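Local coordinates for protein lipocalin (Argas monolakensis, PDB 3BRN) that binds serotonin in the pocket of its lipocalin beta barrel and probably serves this soft tick as a biogenic amine-binding protein, at residues G25-R30 and W118-A123; A41-P46 and T56-G61; L71-T76 and T85-D90. All blocks are in the same frame, centred on the assembly; numbering follows the deposited sequence.

Overall arrangement
The three interactions illustrate how one continuous antiparallel sheet, curled into a lipocalin barrel, builds a ligand pocket. Interaction 1 pairs strands 26-32 and 115-120, distant in sequence, and encloses the other two along the chain. Interaction 2 joins strands 42-44 and 55-64; interaction 3 follows, joining strand 67-78 to the end of strand 81-85 and the chain leading into helix 88-91. Strand 26-32 neighbours 42-44, so interactions 1 and 2 touch, their centres 11 Å apart; 55-64 neighbours 67-78, so 2 and 3 touch, their centres 9 Å apart. Interactions 1 and 3, 18 Å apart between centres, do not touch. Serotonin meets interactions 1 and 2 directly, and Val75 in interaction 3.

Interaction 1: residues G25-R30 and W118-A123; sequences GGYYLR and WVHSSA. With SRO (serotonin), chain C.
Tyr27 and Trp118 both carry CG anti to the carbonyl carbon and beside the backbone N (chi1 -74° and -65°), which brings their rings to serotonin inside the lipocalin barrel. Two antiparallel strands supply them. Tyr27 faces His120, and Leu29 faces Trp118, in non-hydrogen-bonded pairs whose side chains share the ligand side of the sheet. Between them Tyr28 and Val119 form a hydrogen-bonded pair with side chains on the other side: Tyr28 N donates to Val119 O at 2.8 Å, and Val119 N to Tyr28 O at 2.9 Å.

The Trp118 indole is sandwiched. Leu29 CB lies over one face, 3.8 Å from the centroid of the six-membered ring, with Leu29 CD1 over the same face, nearer the rim. Over the opposite face comes the ligand, SRO CD1 lying 3.3 Å from Trp118 CE2. Rotation of the indole is restrained by Glu116 OE1, which accepts a hydrogen bond from NE1.

Tyr27 is likewise covered on both faces. The serotonin amine NZ sits over the centre of the ring, 3.5 Å from Tyr27 CE2; serotonin is also hydrogen-bonded to Asp106 OD2 and Ser18 O. The edge of the His120 imidazole points at the opposite face of Tyr27, with centroids 5.1 Å apart and planes at 79°, while His120 CB makes a CH-pi contact with that face. Both imidazole nitrogens are engaged: NE2 with Asn24 O, and ND1 with Ser122 OG at 2.8 Å. Where the strand pair ends, Gly26 O accepts Ser121 N at 2.8 Å and, more weakly, Ser121 OG.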
ATOM      1  N   GLY A  25      -3.877  -8.424   9.187  1.00 39.71           N
ATOM      2  CA  GLY A  25      -4.647  -8.065   7.994  1.00 40.17           C
ATOM      3  C   GLY A  25      -3.825  -7.703   6.766  1.00 37.98           C
ATOM      4  O   GLY A  25      -2.851  -8.397   6.408  1.00 36.28           O
ATOM      5  N   GLY A  26      -4.269  -6.654   6.074  1.00 33.86           N
ATOM      6  CA  GLY A  26      -3.625  -6.225   4.841  1.00 31.90           C
ATOM      7  C   GLY A  26      -4.099  -4.864   4.380  1.00 35.88           C
ATOM      8  O   GLY A  26      -4.848  -4.192   5.088  1.00 31.79           O
ATOM      9  N   TYR A  27      -3.615  -4.455   3.205  1.00 35.22           N
ATOM     10  CA  TYR A  27      -3.843  -3.119   2.663  1.00 32.39           C
ATOM     11  C   TYR A  27      -4.401  -3.195   1.238  1.00 35.43           C
ATOM     12  O   TYR A  27      -3.875  -3.929   0.393  1.00 34.19           O
ATOM     13  CB  TYR A  27      -2.531  -2.315   2.662  1.00 27.98           C
ATOM     14  CG  TYR A  27      -2.086  -1.848   4.032  1.00 32.70           C
ATOM     15  CD1 TYR A  27      -2.243  -0.526   4.425  1.00 27.35           C
ATOM     16  CD2 TYR A  27      -1.418  -2.711   4.890  1.00 35.12           C
ATOM     17  CE1 TYR A  27      -1.833  -0.096   5.690  1.00 26.96           C
ATOM     18  CE2 TYR A  27      -0.994  -2.300   6.125  1.00 33.36           C
ATOM     19  CZ  TYR A  27      -1.178  -0.994   6.514  1.00 36.03           C
ATOM     20  OH  TYR A  27      -0.804  -0.631   7.781  1.00 32.88           O
ATOM     21  N   TYR A  28      -5.474  -2.445   0.984  1.00 29.43           N
ATOM     22  CA  TYR A  28      -5.994  -2.292  -0.360  1.00 32.86           C
ATOM     23  C   TYR A  28      -5.305  -1.105  -0.988  1.00 31.75           C
ATOM     24  O   TYR A  28      -5.122  -0.096  -0.314  1.00 30.38           O
ATOM     25  CB  TYR A  28      -7.480  -1.962  -0.332  1.00 28.44           C
ATOM     26  CG  TYR A  28      -8.368  -3.116   0.032  1.00 43.12           C
ATOM     27  CD1 TYR A  28      -8.821  -3.275   1.330  1.00 40.50           C
ATOM     28  CD2 TYR A  28      -8.782  -4.033  -0.930  1.00 36.95           C
ATOM     29  CE1 TYR A  28      -9.723  -4.265   1.647  1.00 38.01           C
ATOM     30  CE2 TYR A  28      -9.635  -5.075  -0.598  1.00 48.45           C
ATOM     31  CZ  TYR A  28     -10.098  -5.178   0.689  1.00 31.36           C
ATOM     32  OH  TYR A  28     -10.994  -6.167   1.032  1.00 50.20           O
ATOM     33  N   LEU A  29      -5.105  -1.156  -2.305  1.00 32.16           N
ATOM     34  CA  LEU A  29      -4.647   0.037  -3.017  1.00 33.74           C
ATOM     35  C   LEU A  29      -5.914   0.850  -3.247  1.00 29.68           C
ATOM     36  O   LEU A  29      -6.802   0.395  -3.951  1.00 32.83           O
ATOM     37  CB  LEU A  29      -3.991  -0.318  -4.350  1.00 30.63           C
ATOM     38  CG  LEU A  29      -3.645   0.862  -5.289  1.00 29.66           C
ATOM     39  CD1 LEU A  29      -2.705   1.805  -4.558  1.00 24.32           C
ATOM     40  CD2 LEU A  29      -2.926   0.293  -6.505  1.00 32.29           C
ATOM     41  N   ARG A  30      -6.076   1.924  -2.465  1.00 28.66           N
ATOM     42  CA  ARG A  30      -7.301   2.716  -2.454  1.00 31.40           C
ATOM     43  C   ARG A  30      -7.374   3.720  -3.604  1.00 35.45           C
ATOM     44  O   ARG A  30      -8.425   3.881  -4.231  1.00 35.15           O
ATOM     45  CB  ARG A  30      -7.464   3.420  -1.097  1.00 28.26           C
ATOM     46  CG  ARG A  30      -8.682   4.345  -0.970  1.00 30.34           C
ATOM     47  CD  ARG A  30     -10.021   3.614  -1.197  1.00 28.30           C
ATOM     48  NE  ARG A  30     -11.145   4.550  -1.164  1.00 33.59           N
ATOM     49  CZ  ARG A  30     -11.468   5.379  -2.155  1.00 28.35           C
ATOM     50  NH1 ARG A  30     -10.781   5.380  -3.290  1.00 37.30           N
ATOM     51  NH2 ARG A  30     -12.491   6.203  -2.018  1.00 36.48           N
ATOM     52  N   TRP A 118      -2.576   3.580   0.118  1.00 29.04           N
ATOM     53  CA  TRP A 118      -2.913   2.250   0.550  1.00 28.45           C
ATOM     54  C   TRP A 118      -3.621   2.321   1.877  1.00 30.77           C
ATOM     55  O   TRP A 118      -3.238   3.075   2.707  1.00 31.89           O
ATOM     56  CB  TRP A 118      -1.679   1.389   0.633  1.00 28.21           C
ATOM     57  CG  TRP A 118      -0.986   1.099  -0.608  1.00 26.49           C
ATOM     58  CD1 TRP A 118      -0.164   1.902  -1.257  1.00 27.25           C
ATOM     59  CD2 TRP A 118      -1.054  -0.096  -1.360  1.00 30.76           C
ATOM     60  NE1 TRP A 118       0.308   1.314  -2.363  1.00 30.20           N
ATOM     61  CE2 TRP A 118      -0.238   0.072  -2.463  1.00 33.64           C
ATOM     62  CE3 TRP A 118      -1.735  -1.291  -1.216  1.00 35.19           C
ATOM     63  CZ2 TRP A 118      -0.052  -0.920  -3.394  1.00 30.14           C
ATOM     64  CZ3 TRP A 118      -1.555  -2.255  -2.151  1.00 32.61           C
ATOM     65  CH2 TRP A 118      -0.726  -2.078  -3.213  1.00 33.61           C
ATOM     66  N   VAL A 119      -4.694   1.566   2.049  1.00 34.31           N
ATOM     67  CA  VAL A 119      -5.463   1.620   3.297  1.00 29.51           C
ATOM     68  C   VAL A 119      -5.698   0.227   3.869  1.00 32.79           C
ATOM     69  O   VAL A 119      -6.014  -0.710   3.135  1.00 31.16           O
ATOM     70  CB  VAL A 119      -6.810   2.372   3.133  1.00 36.54           C
ATOM     71  CG1 VAL A 119      -7.480   2.588   4.500  1.00 30.61           C
ATOM     72  CG2 VAL A 119      -6.595   3.704   2.439  1.00 30.86           C
ATOM     73  N   HIS A 120      -5.420   0.083   5.165  1.00 35.11           N
ATOM     74  CA  HIS A 120      -5.583  -1.179   5.874  1.00 36.47           C
ATOM     75  C   HIS A 120      -7.038  -1.658   5.841  1.00 35.06           C
ATOM     76  O   HIS A 120      -7.961  -0.852   5.914  1.00 31.50           O
ATOM     77  CB  HIS A 120      -5.122  -1.010   7.327  1.00 31.88           C
ATOM     78  CG  HIS A 120      -4.976  -2.298   8.068  1.00 35.39           C
ATOM     79  ND1 HIS A 120      -5.954  -2.783   8.907  1.00 36.23           N
ATOM     80  CD2 HIS A 120      -4.007  -3.242   8.031  1.00 39.27           C
ATOM     81  CE1 HIS A 120      -5.602  -3.979   9.343  1.00 35.35           C
ATOM     82  NE2 HIS A 120      -4.425  -4.280   8.828  1.00 40.62           N
ATOM     83  N   SER A 121      -7.230  -2.972   5.732  1.00 38.43           N
ATOM     84  CA  SER A 121      -8.573  -3.559   5.712  1.00 41.14           C
ATOM     85  C   SER A 121      -9.472  -3.094   6.873  1.00 42.98           C
ATOM     86  O   SER A 121     -10.672  -2.903   6.695  1.00 37.26           O
ATOM     87  CB  SER A 121      -8.495  -5.084   5.670  1.00 41.34           C
ATOM     88  OG  SER A 121      -7.535  -5.559   6.602  1.00 42.18           O
ATOM     89  N   SER A 122      -8.887  -2.832   8.038  1.00 41.14           N
ATOM     90  CA  SER A 122      -9.671  -2.305   9.149  1.00 42.69           C
ATOM     91  C   SER A 122     -10.241  -0.902   8.917  1.00 41.32           C
ATOM     92  O   SER A 122     -11.225  -0.520   9.542  1.00 41.75           O
ATOM     93  CB  SER A 122      -8.870  -2.349  10.452  1.00 42.68           C
ATOM     94  OG  SER A 122      -7.826  -1.396  10.445  1.00 54.20           O
ATOM     95  N   ALA A 123      -9.635  -0.123   8.025  1.00 39.49           N
ATOM     96  CA  ALA A 123     -10.027   1.274   7.873  1.00 36.76           C
ATOM     97  C   ALA A 123     -10.600   1.604   6.498  1.00 39.65           C
ATOM     98  O   ALA A 123     -11.000   2.731   6.249  1.00 40.46           O
ATOM     99  CB  ALA A 123      -8.851   2.208   8.198  1.00 40.14           C
TER
HETATM  100  OH  SRO C 158       4.522  -5.807   1.174  1.00 30.72           O
HETATM  101  CZ3 SRO C 158       4.255  -4.646   0.489  1.00 20.96           C
HETATM  102  CH2 SRO C 158       4.839  -4.493  -0.766  1.00 22.30           C
HETATM  103  CZ2 SRO C 158       4.514  -3.393  -1.564  1.00 29.99           C
HETATM  104  CE2 SRO C 158       3.656  -2.451  -1.018  1.00 20.32           C
HETATM  105  NE1 SRO C 158       3.167  -1.257  -1.441  1.00 19.00           N
HETATM  106  CD1 SRO C 158       2.333  -0.756  -0.500  1.00 18.43           C
HETATM  107  CG  SRO C 158       2.305  -1.635   0.584  1.00 20.61           C
HETATM  108  CD2 SRO C 158       3.157  -2.685   0.252  1.00 25.20           C
HETATM  109  CE3 SRO C 158       3.452  -3.743   0.966  1.00 28.32           C
HETATM  110  CB  SRO C 158       1.535  -1.439   1.867  1.00 25.24           C
HETATM  111  CA  SRO C 158       2.505  -1.234   3.048  1.00 24.56           C
HETATM  112  NZ  SRO C 158       1.728  -1.217   4.292  1.00 24.95           N

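Interaction 2: residues A41-P46 and T56-G61; sequences AYVLVP and TSFTYG. With SRO (serotonin), chain C.
In the hairpin of strands 42-44 and 55-64, Tyr42 and Gly61 satisfy each other's backbone as an antiparallel hydrogen-bonded pair: Tyr42 N reaches Gly61 O, and Gly61 N reaches Tyr42 O, each at 3.0 Å. Farther along, Leu44 N donates to Thr59 O at 2.8 Å in an almost straight bond (174°). Between these bonds Val43 and Tyr60 form a non-hydrogen-bonded pair; Val43 O instead serves Tyr27 N in the adjoining strand.

The Tyr42 ring folds back across the hairpin because CG stands between the backbone N and the carbonyl carbon (chi1 76°). One face rests on the Gly61 backbone, with Tyr42 CE1 3.4 Å from Gly61 CA, a fit that a residue without a side chain allows. Tyr42 OH is hydrogen-bonded to Ile69 O.

Val43 divides its branches: CG1 packs on Phe58 CE2 at 3.9 Å, while CG2 touches SRO CE3 at 3.7 Å. The serotonin hydroxyl lies over one face of the Phe58 ring, toward its rim, SRO OH being 3.5 Å from Phe58 CD2. Strand 26-32 flanks the hairpin beside 42-44 and strand 67-78 beside 55-64, while Leu91 of helix 88-91 packs on Val43, Phe58 and Tyr60.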
ATOM      1  N   ALA A  41      -6.867  -4.378  -5.896  1.00 34.85           N
ATOM      2  CA  ALA A  41      -5.476  -4.780  -5.699  1.00 38.05           C
ATOM      3  C   ALA A  41      -5.126  -4.647  -4.219  1.00 35.77           C
ATOM      4  O   ALA A  41      -5.581  -3.717  -3.555  1.00 35.46           O
ATOM      5  CB  ALA A  41      -4.543  -3.915  -6.562  1.00 39.19           C
ATOM      6  N   TYR A  42      -4.415  -5.628  -3.670  1.00 32.90           N
ATOM      7  CA  TYR A  42      -4.102  -5.609  -2.243  1.00 33.74           C
ATOM      8  C   TYR A  42      -2.820  -6.381  -1.943  1.00 31.20           C
ATOM      9  O   TYR A  42      -2.280  -7.064  -2.799  1.00 31.41           O
ATOM     10  CB  TYR A  42      -5.238  -6.252  -1.433  1.00 35.24           C
ATOM     11  CG  TYR A  42      -5.238  -7.773  -1.535  1.00 40.11           C
ATOM     12  CD1 TYR A  42      -5.874  -8.417  -2.599  1.00 38.35           C
ATOM     13  CD2 TYR A  42      -4.550  -8.559  -0.603  1.00 29.59           C
ATOM     14  CE1 TYR A  42      -5.829  -9.797  -2.733  1.00 32.38           C
ATOM     15  CE2 TYR A  42      -4.499  -9.960  -0.731  1.00 33.64           C
ATOM     16  CZ  TYR A  42      -5.115 -10.560  -1.825  1.00 45.69           C
ATOM     17  OH  TYR A  42      -5.094 -11.934  -1.986  1.00 44.88           O
ATOM     18  N   VAL A  43      -2.251  -6.099  -0.779  1.00 35.68           N
ATOM     19  CA  VAL A  43      -1.149  -6.876  -0.244  1.00 33.77           C
ATOM     20  C   VAL A  43      -1.596  -7.318   1.136  1.00 31.39           C
ATOM     21  O   VAL A  43      -2.445  -6.669   1.741  1.00 37.29           O
ATOM     22  CB  VAL A  43       0.154  -6.033  -0.091  1.00 35.12           C
ATOM     23  CG1 VAL A  43       0.709  -5.648  -1.443  1.00 39.06           C
ATOM     24  CG2 VAL A  43      -0.072  -4.795   0.806  1.00 38.23           C
ATOM     25  N   LEU A  44      -1.077  -8.458   1.596  1.00 33.68           N
ATOM     26  CA  LEU A  44      -1.258  -8.870   2.981  1.00 31.77           C
ATOM     27  C   LEU A  44       0.036  -8.556   3.723  1.00 33.05           C
ATOM     28  O   LEU A  44       1.120  -8.705   3.153  1.00 38.96           O
ATOM     29  CB  LEU A  44      -1.526 -10.383   3.064  1.00 32.29           C
ATOM     30  CG  LEU A  44      -2.885 -10.906   2.578  1.00 35.87           C
ATOM     31  CD1 LEU A  44      -3.041 -12.394   2.942  1.00 40.75           C
ATOM     32  CD2 LEU A  44      -4.010 -10.112   3.204  1.00 32.16           C
ATOM     33  N   VAL A  45      -0.066  -8.137   4.985  1.00 31.59           N
ATOM     34  CA  VAL A  45       1.137  -7.967   5.810  1.00 36.40           C
ATOM     35  C   VAL A  45       1.860  -9.328   5.952  1.00 36.54           C
ATOM     36  O   VAL A  45       1.211 -10.376   5.906  1.00 40.31           O
ATOM     37  CB  VAL A  45       0.814  -7.346   7.199  1.00 36.36           C
ATOM     38  CG1 VAL A  45      -0.128  -6.158   7.056  1.00 35.45           C
ATOM     39  CG2 VAL A  45       0.256  -8.398   8.165  1.00 39.58           C
ATOM     40  N   PRO A  46       3.207  -9.327   5.914  1.00 34.54           N
ATOM     41  CA  PRO A  46       3.927 -10.604   5.884  1.00 38.73           C
ATOM     42  C   PRO A  46       3.570 -11.451   7.096  1.00 41.84           C
ATOM     43  O   PRO A  46       3.122 -10.916   8.117  1.00 42.30           O
ATOM     44  CB  PRO A  46       5.398 -10.181   5.940  1.00 42.17           C
ATOM     45  CG  PRO A  46       5.397  -8.792   5.417  1.00 36.87           C
ATOM     46  CD  PRO A  46       4.133  -8.184   5.912  1.00 34.09           C
ATOM     47  N   THR A  56      11.497 -10.947   2.952  1.00 36.23           N
ATOM     48  CA  THR A  56      10.483 -11.905   3.377  1.00 47.21           C
ATOM     49  C   THR A  56       9.473 -12.091   2.259  1.00 45.99           C
ATOM     50  O   THR A  56       9.466 -11.324   1.300  1.00 40.89           O
ATOM     51  CB  THR A  56       9.749 -11.422   4.649  1.00 47.54           C
ATOM     52  OG1 THR A  56       9.148 -12.536   5.322  1.00 47.74           O
ATOM     53  CG2 THR A  56       8.668 -10.406   4.290  1.00 45.71           C
ATOM     54  N   SER A  57       8.712 -13.179   2.324  1.00 48.51           N
ATOM     55  CA  SER A  57       7.637 -13.416   1.364  1.00 43.18           C
ATOM     56  C   SER A  57       6.411 -12.649   1.806  1.00 42.65           C
ATOM     57  O   SER A  57       6.189 -12.461   3.001  1.00 36.78           O
ATOM     58  CB  SER A  57       7.272 -14.911   1.323  1.00 51.36           C
ATOM     59  OG  SER A  57       8.360 -15.711   0.910  1.00 52.74           O
ATOM     60  N   PHE A  58       5.572 -12.262   0.844  1.00 41.53           N
ATOM     61  CA  PHE A  58       4.285 -11.677   1.175  1.00 40.28           C
ATOM     62  C   PHE A  58       3.299 -12.029   0.086  1.00 34.86           C
ATOM     63  O   PHE A  58       3.694 -12.385  -1.024  1.00 37.24           O
ATOM     64  CB  PHE A  58       4.379 -10.153   1.343  1.00 37.86           C
ATOM     65  CG  PHE A  58       4.576  -9.410   0.053  1.00 35.55           C
ATOM     66  CD1 PHE A  58       5.813  -9.388  -0.562  1.00 31.08           C
ATOM     67  CD2 PHE A  58       3.522  -8.734  -0.542  1.00 36.08           C
ATOM     68  CE1 PHE A  58       5.983  -8.769  -1.770  1.00 32.27           C
ATOM     69  CE2 PHE A  58       3.687  -8.093  -1.742  1.00 30.02           C
ATOM     70  CZ  PHE A  58       4.931  -8.081  -2.351  1.00 39.92           C
ATOM     71  N   THR A  59       2.031 -12.075   0.460  1.00 39.63           N
ATOM     72  CA  THR A  59       0.958 -12.377  -0.481  1.00 43.18           C
ATOM     73  C   THR A  59       0.366 -11.079  -1.022  1.00 42.11           C
ATOM     74  O   THR A  59       0.277 -10.081  -0.304  1.00 35.93           O
ATOM     75  CB  THR A  59      -0.147 -13.198   0.196  1.00 42.65           C
ATOM     76  OG1 THR A  59       0.421 -14.387   0.768  1.00 47.57           O
ATOM     77  CG2 THR A  59      -1.251 -13.582  -0.806  1.00 39.49           C
ATOM     78  N   TYR A  60       0.020 -11.094  -2.302  1.00 36.85           N
ATOM     79  CA  TYR A  60      -0.629  -9.967  -2.948  1.00 36.66           C
ATOM     80  C   TYR A  60      -1.624 -10.500  -3.960  1.00 37.40           C
ATOM     81  O   TYR A  60      -1.643 -11.705  -4.267  1.00 40.17           O
ATOM     82  CB  TYR A  60       0.394  -9.067  -3.632  1.00 39.16           C
ATOM     83  CG  TYR A  60       0.984  -9.646  -4.890  1.00 48.47           C
ATOM     84  CD1 TYR A  60       2.082 -10.490  -4.835  1.00 42.01           C
ATOM     85  CD2 TYR A  60       0.473  -9.307  -6.147  1.00 41.06           C
ATOM     86  CE1 TYR A  60       2.623 -11.034  -5.983  1.00 43.38           C
ATOM     87  CE2 TYR A  60       1.024  -9.833  -7.305  1.00 44.90           C
ATOM     88  CZ  TYR A  60       2.100 -10.703  -7.212  1.00 53.26           C
ATOM     89  OH  TYR A  60       2.690 -11.217  -8.352  1.00 47.17           O
ATOM     90  N   GLY A  61      -2.562  -9.657  -4.353  1.00 37.21           N
ATOM     91  CA  GLY A  61      -3.611 -10.130  -5.229  1.00 35.57           C
ATOM     92  C   GLY A  61      -4.528  -9.052  -5.729  1.00 37.14           C
ATOM     93  O   GLY A  61      -4.203  -7.866  -5.713  1.00 37.94           O
TER
HETATM   94  OH  SRO C 158       4.522  -5.807   1.174  1.00 30.72           O
HETATM   95  CZ3 SRO C 158       4.255  -4.646   0.489  1.00 20.96           C
HETATM   96  CH2 SRO C 158       4.839  -4.493  -0.766  1.00 22.30           C
HETATM   97  CZ2 SRO C 158       4.514  -3.393  -1.564  1.00 29.99           C
HETATM   98  CE2 SRO C 158       3.656  -2.451  -1.018  1.00 20.32           C
HETATM   99  NE1 SRO C 158       3.167  -1.257  -1.441  1.00 19.00           N
HETATM  100  CD1 SRO C 158       2.333  -0.756  -0.500  1.00 18.43           C
HETATM  101  CG  SRO C 158       2.305  -1.635   0.584  1.00 20.61           C
HETATM  102  CD2 SRO C 158       3.157  -2.685   0.252  1.00 25.20           C
HETATM  103  CE3 SRO C 158       3.452  -3.743   0.966  1.00 28.32           C
HETATM  104  CB  SRO C 158       1.535  -1.439   1.867  1.00 25.24           C
HETATM  105  CA  SRO C 158       2.505  -1.234   3.048  1.00 24.56           C
HETATM  106  NZ  SRO C 158       1.728  -1.217   4.292  1.00 24.95           N

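Interaction 3: residues L71-T76 and T85-D90; sequences LTATVT and TGAGQD
Thr74 and Thr85 meet as an antiparallel hydrogen-bonded pair at the end of the hairpin formed by strands 67-78 and 81-85. Thr74 N donates to Thr85 O at 3.0 Å, and Thr85 N returns the bond to Thr74 O, also at 3.0 Å; both are close to straight. On the side of the sheet that carries their side chains, Thr85 OG1 stands between its own backbone N and carbonyl carbon (chi1 40°), which puts it against Thr74 CB, 3.4 Å away, and near the methyl Thr74 CG2. The two threonines therefore meet oxygen to carbon rather than hydroxyl to hydroxyl.

The preceding residue of the strand, Ala73, supplies most of the remaining contact. It points its methyl at the departing chain, where Ala73 CB lies 3.5 Å from Thr85 O and 3.6 Å from Gly86 O. It also meets an apolar partner: Ala73 CB and Ala87 CB touch at 3.6 Å. With only a methyl on each side, the two alanines meet through CB alone.

Gly86 and Ser92 both bear on where Ala87 lies. Gly86 has a positive phi of 88°, a conformation suited to glycine, and there the chain leaves the strand pairing. Beyond it, Ala87 N is hydrogen-bonded to Ser92 OG, which ties this turn to the residue just past the short helix 88-91; Gly88 O lies in a weak hydrogen bond with the same hydroxyl.

Strand 67-78 is also paired on its other edge, where Leu71, Ala73 and Val75 share backbone hydrogen bonds with Tyr60, Phe58 and Thr56 of strand 55-64. Val75, whose side chain starts away from residues 85-90, touches serotonin and packs on Ile82 and Val84 of strand 81-85. Thr85 closes that strand, and the chain runs on through Gly86 and Ala87 into helix 88-91.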
ATOM      1  N   LEU A  71      -1.110 -14.326  -4.810  1.00 44.00           N
ATOM      2  CA  LEU A  71       0.170 -14.598  -5.440  1.00 41.65           C
ATOM      3  C   LEU A  71       1.231 -14.204  -4.411  1.00 43.90           C
ATOM      4  O   LEU A  71       0.896 -13.617  -3.384  1.00 43.86           O
ATOM      5  CB  LEU A  71       0.323 -13.756  -6.710  1.00 42.18           C
ATOM      6  CG  LEU A  71      -0.788 -13.966  -7.747  1.00 51.96           C
ATOM      7  CD1 LEU A  71      -0.605 -13.058  -8.945  1.00 46.62           C
ATOM      8  CD2 LEU A  71      -0.806 -15.412  -8.189  1.00 60.81           C
ATOM      9  N   THR A  72       2.455 -14.688  -4.581  1.00 47.07           N
ATOM     10  CA  THR A  72       3.505 -14.365  -3.624  1.00 47.03           C
ATOM     11  C   THR A  72       4.701 -13.755  -4.312  1.00 42.32           C
ATOM     12  O   THR A  72       4.974 -14.027  -5.484  1.00 43.34           O
ATOM     13  CB  THR A  72       3.975 -15.586  -2.773  1.00 50.78           C
ATOM     14  OG1 THR A  72       4.712 -16.493  -3.600  1.00 56.47           O
ATOM     15  CG2 THR A  72       2.801 -16.309  -2.134  1.00 48.35           C
ATOM     16  N   ALA A  73       5.372 -12.864  -3.585  1.00 40.71           N
ATOM     17  CA  ALA A  73       6.597 -12.252  -4.046  1.00 33.71           C
ATOM     18  C   ALA A  73       7.468 -11.956  -2.825  1.00 34.71           C
ATOM     19  O   ALA A  73       7.117 -12.313  -1.695  1.00 39.57           O
ATOM     20  CB  ALA A  73       6.296 -10.979  -4.811  1.00 40.13           C
ATOM     21  N   THR A  74       8.639 -11.399  -3.075  1.00 34.21           N
ATOM     22  CA  THR A  74       9.560 -11.055  -2.010  1.00 38.20           C
ATOM     23  C   THR A  74       9.566  -9.546  -1.825  1.00 39.19           C
ATOM     24  O   THR A  74       9.421  -8.799  -2.789  1.00 38.22           O
ATOM     25  CB  THR A  74      10.968 -11.525  -2.356  1.00 39.93           C
ATOM     26  OG1 THR A  74      10.944 -12.942  -2.535  1.00 39.22           O
ATOM     27  CG2 THR A  74      11.992 -11.151  -1.235  1.00 31.14           C
ATOM     28  N   VAL A  75       9.666  -9.114  -0.573  1.00 39.25           N
ATOM     29  CA  VAL A  75       9.796  -7.702  -0.237  1.00 36.69           C
ATOM     30  C   VAL A  75      10.979  -7.541   0.730  1.00 37.66           C
ATOM     31  O   VAL A  75      11.132  -8.326   1.666  1.00 40.26           O
ATOM     32  CB  VAL A  75       8.504  -7.186   0.428  1.00 39.85           C
ATOM     33  CG1 VAL A  75       8.318  -7.841   1.803  1.00 27.47           C
ATOM     34  CG2 VAL A  75       8.511  -5.643   0.519  1.00 34.45           C
ATOM     35  N   THR A  76      11.859  -6.591   0.430  1.00 34.63           N
ATOM     36  CA  THR A  76      13.004  -6.263   1.276  1.00 39.48           C
ATOM     37  C   THR A  76      12.898  -4.799   1.672  1.00 40.66           C
ATOM     38  O   THR A  76      12.567  -3.951   0.843  1.00 40.78           O
ATOM     39  CB  THR A  76      14.336  -6.448   0.511  1.00 40.44           C
ATOM     40  OG1 THR A  76      14.307  -7.699  -0.190  1.00 41.94           O
ATOM     41  CG2 THR A  76      15.526  -6.444   1.485  1.00 37.30           C
ATOM     42  N   THR A  85      10.459  -7.912  -5.424  1.00 43.21           N
ATOM     43  CA  THR A  85      11.023  -8.768  -6.473  1.00 45.03           C
ATOM     44  C   THR A  85      10.120  -9.979  -6.698  1.00 40.39           C
ATOM     45  O   THR A  85       9.656 -10.606  -5.743  1.00 41.54           O
ATOM     46  CB  THR A  85      12.459  -9.254  -6.103  1.00 44.23           C
ATOM     47  OG1 THR A  85      12.520  -9.569  -4.711  1.00 47.04           O
ATOM     48  CG2 THR A  85      13.459  -8.189  -6.370  1.00 39.08           C
ATOM     49  N   GLY A  86       9.803 -10.265  -7.954  1.00 43.48           N
ATOM     50  CA  GLY A  86       9.009 -11.452  -8.271  1.00 44.89           C
ATOM     51  C   GLY A  86       7.503 -11.270  -8.252  1.00 49.33           C
ATOM     52  O   GLY A  86       6.751 -12.247  -8.139  1.00 45.26           O
ATOM     53  N   ALA A  87       7.055 -10.038  -8.475  1.00 49.88           N
ATOM     54  CA  ALA A  87       5.632  -9.733  -8.479  1.00 53.69           C
ATOM     55  C   ALA A  87       5.162  -9.304  -9.871  1.00 60.26           C
ATOM     56  O   ALA A  87       4.056  -8.783 -10.033  1.00 68.79           O
ATOM     57  CB  ALA A  87       5.315  -8.655  -7.437  1.00 48.61           C
ATOM     58  N   GLY A  88       6.010  -9.528 -10.869  1.00 66.35           N
ATOM     59  CA  GLY A  88       5.660  -9.234 -12.246  1.00 71.35           C
ATOM     60  C   GLY A  88       5.696  -7.750 -12.551  1.00 75.94           C
ATOM     61  O   GLY A  88       6.498  -7.009 -11.983  1.00 73.28           O
ATOM     62  N   GLN A  89       4.822  -7.314 -13.453  1.00 79.44           N
ATOM     63  CA  GLN A  89       5.020  -6.060 -14.168  1.00 81.71           C
ATOM     64  C   GLN A  89       4.239  -4.924 -13.515  1.00 83.05           C
ATOM     65  O   GLN A  89       4.055  -3.862 -14.110  1.00 89.52           O
ATOM     66  CB  GLN A  89       4.608  -6.207 -15.634  1.00 82.60           C
ATOM     67  CG  GLN A  89       5.758  -6.539 -16.571  1.00 85.36           C
ATOM     68  CD  GLN A  89       6.896  -5.544 -16.474  1.00 90.86           C
ATOM     69  OE1 GLN A  89       6.675  -4.333 -16.426  1.00 82.95           O
ATOM     70  NE2 GLN A  89       8.125  -6.048 -16.446  1.00 85.06           N
ATOM     71  N   ASP A  90       3.780  -5.156 -12.290  1.00 78.85           N
ATOM     72  CA  ASP A  90       3.069  -4.134 -11.531  1.00 74.38           C
ATOM     73  C   ASP A  90       3.836  -3.751 -10.269  1.00 71.31           C
ATOM     74  O   ASP A  90       4.395  -2.658 -10.178  1.00 64.20           O
ATOM     75  CB  ASP A  90       1.664  -4.617 -11.167  1.00 74.00           C
ATOM     76  CG  ASP A  90       1.598  -6.117 -10.963  1.00 80.81           C
ATOM     77  OD1 ASP A  90       2.637  -6.718 -10.615  1.00 88.57           O
ATOM     78  OD2 ASP A  90       0.508  -6.696 -11.152  1.00 79.63           O
TER